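Local coordinates for protein histone-lysine N-methyltransferase SETMAR (Homo sapiens, PDB 3BO5) that methylates histone H3 on lysine through its SET domain, with S-adenosyl-L-methionine as methyl donor, and acts in DNA double-strand break repair, at residues Pro35-Val45 and Val197-Phe208. The protein carries 2 engineered substitutions. Residues are numbered along the deposited sequence; the frame is centred on the assembly and turned at random. Where two conformers were deposited one is given.
With SAH (S-adenosyl-L-homocysteine), chain F.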
loop_
_atom_site.group_PDB
_atom_site.type_symbol
_atom_site.label_atom_id
_atom_site.label_comp_id
_atom_site.label_asym_id
_atom_site.label_seq_id
_atom_site.Cartn_x
_atom_site.Cartn_y
_atom_site.Cartn_z
ATOM N N PRO A 35 15.795 -9.864 -6.671
ATOM C CA PRO A 35 15.423 -10.205 -5.314
ATOM C C PRO A 35 15.072 -11.673 -5.106
ATOM O O PRO A 35 14.698 -12.368 -6.077
ATOM C CB PRO A 35 14.179 -9.338 -5.036
ATOM C CG PRO A 35 13.873 -8.642 -6.211
ATOM C CD PRO A 35 14.917 -8.829 -7.257
ATOM N N ALA A 36 15.118 -12.116 -3.847
ATOM C CA ALA A 36 14.589 -13.437 -3.489
ATOM C C ALA A 36 13.191 -13.696 -4.050
ATOM O O ALA A 36 12.287 -12.866 -3.918
ATOM C CB ALA A 36 14.572 -13.609 -2.014
ATOM N N PRO A 37 13.002 -14.826 -4.706
ATOM C CA PRO A 37 11.732 -15.170 -5.297
ATOM C C PRO A 37 10.523 -15.101 -4.382
ATOM O O PRO A 37 10.589 -15.466 -3.203
ATOM C CB PRO A 37 11.966 -16.634 -5.721
ATOM C CG PRO A 37 13.414 -16.613 -6.081
ATOM C CD PRO A 37 14.047 -15.831 -5.009
ATOM N N PHE A 38 9.411 -14.598 -4.924
ATOM C CA PHE A 38 8.137 -14.669 -4.247
ATOM C C PHE A 38 7.051 -14.837 -5.284
ATOM O O PHE A 38 7.346 -14.711 -6.499
ATOM C CB PHE A 38 7.859 -13.411 -3.405
ATOM C CG PHE A 38 7.775 -12.172 -4.251
ATOM C CD1 PHE A 38 6.532 -11.593 -4.514
ATOM C CD2 PHE A 38 8.935 -11.650 -4.801
ATOM C CE1 PHE A 38 6.442 -10.472 -5.388
ATOM C CE2 PHE A 38 8.871 -10.526 -5.638
ATOM C CZ PHE A 38 7.610 -9.978 -5.913
ATOM N N GLN A 39 5.818 -15.117 -4.849
ATOM C CA GLN A 39 4.723 -15.226 -5.811
ATOM C C GLN A 39 4.056 -13.868 -6.015
ATOM O O GLN A 39 3.504 -13.315 -5.098
ATOM C CB GLN A 39 3.637 -16.145 -5.341
ATOM C CG GLN A 39 4.032 -17.582 -5.195
ATOM C CD GLN A 39 2.830 -18.458 -4.860
ATOM O OE1 GLN A 39 1.674 -18.182 -5.259
ATOM N NE2 GLN A 39 3.097 -19.515 -4.110
ATOM N N TYR A 40 4.139 -13.331 -7.219
ATOM C CA TYR A 40 3.539 -12.025 -7.415
ATOM C C TYR A 40 2.028 -12.057 -7.443
ATOM O O TYR A 40 1.429 -12.942 -8.102
ATOM C CB TYR A 40 4.067 -11.449 -8.749
ATOM C CG TYR A 40 3.804 -9.946 -8.748
ATOM C CD1 TYR A 40 4.734 -9.073 -8.168
ATOM C CD2 TYR A 40 2.567 -9.395 -9.191
ATOM C CE1 TYR A 40 4.477 -7.718 -8.061
ATOM C CE2 TYR A 40 2.276 -8.035 -9.039
ATOM C CZ TYR A 40 3.272 -7.194 -8.468
ATOM O OH TYR A 40 3.101 -5.851 -8.279
ATOM N N THR A 41 1.394 -11.057 -6.806
ATOM C CA THR A 41 -0.011 -10.800 -7.015
ATOM C C THR A 41 -0.213 -9.322 -7.066
ATOM O O THR A 41 0.402 -8.592 -6.261
ATOM C CB THR A 41 -0.872 -11.391 -5.879
ATOM O OG1 THR A 41 -2.250 -11.063 -6.117
ATOM C CG2 THR A 41 -0.498 -10.850 -4.452
ATOM N N PRO A 42 -1.030 -8.860 -8.026
ATOM C CA PRO A 42 -1.315 -7.440 -8.046
ATOM C C PRO A 42 -2.340 -7.044 -7.036
ATOM O O PRO A 42 -2.589 -5.804 -6.808
ATOM C CB PRO A 42 -1.835 -7.226 -9.494
ATOM C CG PRO A 42 -2.560 -8.550 -9.793
ATOM C CD PRO A 42 -1.721 -9.622 -9.086
ATOM N N ASP A 43 -3.004 -8.036 -6.387
ATOM C CA ASP A 43 -4.115 -7.715 -5.542
ATOM C C ASP A 43 -4.084 -8.571 -4.285
ATOM O O ASP A 43 -3.471 -9.620 -4.283
ATOM C CB ASP A 43 -5.462 -7.987 -6.203
ATOM C CG ASP A 43 -5.805 -6.904 -7.193
ATOM O OD1 ASP A 43 -6.149 -5.807 -6.744
ATOM O OD2 ASP A 43 -5.753 -7.233 -8.394
ATOM N N HIS A 44 -4.769 -8.138 -3.254
ATOM C CA HIS A 44 -4.878 -8.994 -2.032
ATOM C C HIS A 44 -5.446 -10.378 -2.436
ATOM O O HIS A 44 -6.279 -10.536 -3.380
ATOM C CB HIS A 44 -5.888 -8.483 -1.047
ATOM C CG HIS A 44 -5.544 -7.208 -0.342
ATOM N ND1 HIS A 44 -4.255 -6.863 0.032
ATOM C CD2 HIS A 44 -6.366 -6.223 0.117
ATOM C CE1 HIS A 44 -4.313 -5.715 0.698
ATOM N NE2 HIS A 44 -5.570 -5.307 0.751
ATOM N N VAL A 45 -5.012 -11.391 -1.679
ATOM C CA VAL A 45 -5.540 -12.737 -1.840
ATOM C C VAL A 45 -5.939 -13.215 -0.449
ATOM O O VAL A 45 -5.520 -12.664 0.566
ATOM C CB VAL A 45 -4.499 -13.694 -2.415
ATOM C CG1 VAL A 45 -4.003 -13.200 -3.807
ATOM C CG2 VAL A 45 -3.294 -13.861 -1.452
ATOM N N VAL A 197 -2.202 -7.647 6.532
ATOM C CA VAL A 197 -1.785 -7.964 5.152
ATOM C C VAL A 197 -0.367 -8.426 5.141
ATOM O O VAL A 197 0.472 -7.801 5.766
ATOM C CB VAL A 197 -1.875 -6.717 4.329
ATOM C CG1 VAL A 197 -1.377 -6.973 2.949
ATOM C CG2 VAL A 197 -3.392 -6.280 4.255
ATOM N N ASP A 198 -0.095 -9.494 4.424
ATOM C CA ASP A 198 1.242 -10.084 4.499
ATOM C C ASP A 198 1.688 -10.406 3.089
ATOM O O ASP A 198 1.242 -11.450 2.523
ATOM C CB ASP A 198 1.232 -11.415 5.323
ATOM C CG ASP A 198 2.607 -11.980 5.456
ATOM O OD1 ASP A 198 3.556 -11.360 4.981
ATOM O OD2 ASP A 198 2.755 -13.085 6.028
ATOM N N PRO A 199 2.578 -9.593 2.481
ATOM C CA PRO A 199 3.070 -9.881 1.148
ATOM C C PRO A 199 4.382 -10.667 1.155
ATOM O O PRO A 199 5.104 -10.709 0.149
ATOM C CB PRO A 199 3.314 -8.461 0.557
ATOM C CG PRO A 199 3.821 -7.724 1.737
ATOM C CD PRO A 199 3.001 -8.259 2.938
ATOM N N THR A 200 4.683 -11.368 2.273
ATOM C CA THR A 200 5.968 -12.068 2.395
ATOM C C THR A 200 6.133 -13.130 1.330
ATOM O O THR A 200 7.176 -13.213 0.679
ATOM C CB THR A 200 6.102 -12.806 3.703
ATOM O OG1 THR A 200 6.045 -11.831 4.761
ATOM C CG2 THR A 200 7.417 -13.536 3.799
ATOM N N TYR A 201 5.108 -13.972 1.176
ATOM C CA TYR A 201 5.184 -15.094 0.175
ATOM C C TYR A 201 4.437 -14.826 -1.096
ATOM O O TYR A 201 4.867 -15.243 -2.183
ATOM C CB TYR A 201 4.554 -16.350 0.820
ATOM C CG TYR A 201 5.199 -16.651 2.163
ATOM C CD1 TYR A 201 6.517 -17.035 2.233
ATOM C CD2 TYR A 201 4.462 -16.475 3.352
ATOM C CE1 TYR A 201 7.106 -17.288 3.467
ATOM C CE2 TYR A 201 5.029 -16.744 4.576
ATOM C CZ TYR A 201 6.384 -17.121 4.616
ATOM O OH TYR A 201 7.044 -17.356 5.833
ATOM N N ILE A 202 3.267 -14.171 -0.948
ATOM C CA ILE A 202 2.421 -13.831 -2.101
ATOM C C ILE A 202 2.135 -12.345 -1.940
ATOM O O ILE A 202 1.545 -11.938 -0.931
ATOM C CB ILE A 202 1.104 -14.615 -2.002
ATOM C CG1 ILE A 202 1.428 -16.136 -1.879
ATOM C CG2 ILE A 202 0.284 -14.294 -3.246
ATOM C CD1 ILE A 202 0.236 -16.922 -1.650
ATOM N N GLY A 203 2.622 -11.514 -2.869
ATOM C CA GLY A 203 2.427 -10.065 -2.609
ATOM C C GLY A 203 2.740 -9.288 -3.845
ATOM O O GLY A 203 3.176 -9.853 -4.836
ATOM N N ASN A 204 2.484 -7.994 -3.752
ATOM C CA ASN A 204 2.709 -7.112 -4.887
ATOM C C ASN A 204 4.010 -6.342 -4.670
ATOM O O ASN A 204 4.776 -6.616 -3.774
ATOM C CB ASN A 204 1.539 -6.203 -5.128
ATOM C CG ASN A 204 1.601 -4.980 -4.246
ATOM O OD1 ASN A 204 2.114 -5.038 -3.084
ATOM N ND2 ASN A 204 1.055 -3.856 -4.757
ATOM N N ILE A 205 4.278 -5.364 -5.545
ATOM C CA ILE A 205 5.581 -4.679 -5.514
ATOM C C ILE A 205 5.732 -3.816 -4.275
ATOM O O ILE A 205 6.865 -3.430 -3.910
ATOM C CB ILE A 205 5.869 -3.730 -6.750
ATOM C CG1 ILE A 205 4.688 -2.769 -6.965
ATOM C CG2 ILE A 205 6.330 -4.543 -7.993
ATOM C CD1 ILE A 205 5.080 -1.610 -7.875
ATOM N N GLY A 206 4.607 -3.502 -3.600
ATOM C CA GLY A 206 4.713 -2.704 -2.396
ATOM C C GLY A 206 5.550 -3.338 -1.300
ATOM O O GLY A 206 6.032 -2.639 -0.382
ATOM N N ARG A 207 5.704 -4.661 -1.362
ATOM C CA ARG A 207 6.523 -5.374 -0.365
ATOM C C ARG A 207 7.954 -4.841 -0.370
ATOM O O ARG A 207 8.670 -5.015 0.614
ATOM C CB ARG A 207 6.531 -6.904 -0.586
ATOM C CG ARG A 207 7.323 -7.255 -1.859
ATOM C CD ARG A 207 6.995 -8.610 -2.321
ATOM N NE ARG A 207 7.350 -9.654 -1.349
ATOM C CZ ARG A 207 8.596 -10.143 -1.212
ATOM N NH1 ARG A 207 9.613 -9.605 -1.925
ATOM N NH2 ARG A 207 8.861 -11.192 -0.362
ATOM N N PHE A 208 8.394 -4.210 -1.485
ATOM C CA PHE A 208 9.788 -3.719 -1.518
ATOM C C PHE A 208 10.004 -2.332 -0.952
ATOM O O PHE A 208 11.126 -1.860 -0.887
ATOM C CB PHE A 208 10.303 -3.746 -2.960
ATOM C CG PHE A 208 10.517 -5.154 -3.455
ATOM C CD1 PHE A 208 11.589 -5.917 -2.942
ATOM C CD2 PHE A 208 9.662 -5.729 -4.405
ATOM C CE1 PHE A 208 11.768 -7.246 -3.369
ATOM C CE2 PHE A 208 9.841 -7.061 -4.822
ATOM C CZ PHE A 208 10.940 -7.801 -4.329
HETATM N N SAH F . 14.494 -4.352 2.116
HETATM C CA SAH F . 13.382 -5.344 1.952
HETATM C CB SAH F . 12.068 -4.678 1.477
HETATM C CG SAH F . 11.369 -4.021 2.681
HETATM S SD SAH F . 10.749 -5.258 3.858
HETATM C C SAH F . 13.854 -6.449 0.980
HETATM O O SAH F . 15.027 -6.511 0.624
HETATM O OXT SAH F . 12.978 -7.274 0.562
HETATM C "C5'" SAH F . 11.393 -4.577 5.398
HETATM C "C4'" SAH F . 12.872 -4.861 5.652
HETATM O "O4'" SAH F . 13.707 -4.004 4.868
HETATM C "C3'" SAH F . 13.295 -4.580 7.064
HETATM O "O3'" SAH F . 13.016 -5.719 7.924
HETATM C "C2'" SAH F . 14.767 -4.305 6.951
HETATM O "O2'" SAH F . 15.518 -5.496 6.651
HETATM C "C1'" SAH F . 14.798 -3.504 5.664
HETATM N N9 SAH F . 14.520 -2.068 5.871
HETATM C C8 SAH F . 13.436 -1.327 5.408
HETATM N N7 SAH F . 13.619 -0.063 5.736
HETATM C C5 SAH F . 14.804 0.065 6.367
HETATM C C6 SAH F . 15.431 1.190 6.943
HETATM N N6 SAH F . 14.997 2.451 6.886
HETATM N N1 SAH F . 16.640 0.918 7.577
HETATM C C2 SAH F . 17.161 -0.337 7.635
HETATM N N3 SAH F . 16.596 -1.461 7.066
HETATM C C4 SAH F . 15.382 -1.201 6.505
HETATM O O HOH W 1 12.036 -11.054 -2.083
HETATM O O HOH W 2 -0.566 -4.007 -7.070
#
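The guanidinium of Arg207 lies flat on one face of the Phe38 ring, the planes only 6° apart and Arg207 CZ 4.1 Å from the Phe38 centroid, a cation-pi stack that Arg207 CD extends over the same face. With CG between the backbone N and the carbonyl carbon (chi1 63°), the Phe38 ring is laid against the arginine, to which Tyr179 adds a second cation-pi partner. At the edge of the Phe38 ring, near its plane, sits Gly203 O, 3.4 Å from Phe38 CE1. Phe38 CE2 lies at the edge of the Phe208 ring, 3.7 Å from Phe208 CZ, the two rings meeting obliquely; Arg207 CG covers one face of Phe208, and Pro35 CG touches Phe208 CZ. Two direct bonds and a water hold the guanidinium: NE to Pro199 O, nearly straight at 172° and in the guanidinium plane, NH2 to Thr200 O, more bent, and NH1 through a water to Ala36 O. An alanine in place of Arg207 would probably leave Phe38 and Tyr179 without their cation and the Pro199 and Thr200 carbonyls without these donors. Beside this stack the backbones form a short parallel strand pair, Gln39 beside Ile202 and Tyr40 beside Gly203: Gln39 N donates to Tyr201 O (2.8 Å), Gly203 N to Gln39 O, and Thr41 N to Gly203 O (2.9 Å). Gly203 O lies over one face of the buried Tyr40 ring, whose OH accepts a weak hydrogen bond from Ile205 N and also bonds Glu22. Parallel beta bridges thus join the N-terminal pre-SET region to the SET domain's S-adenosyl-L-homocysteine pocket, which includes Arg207 and Phe208.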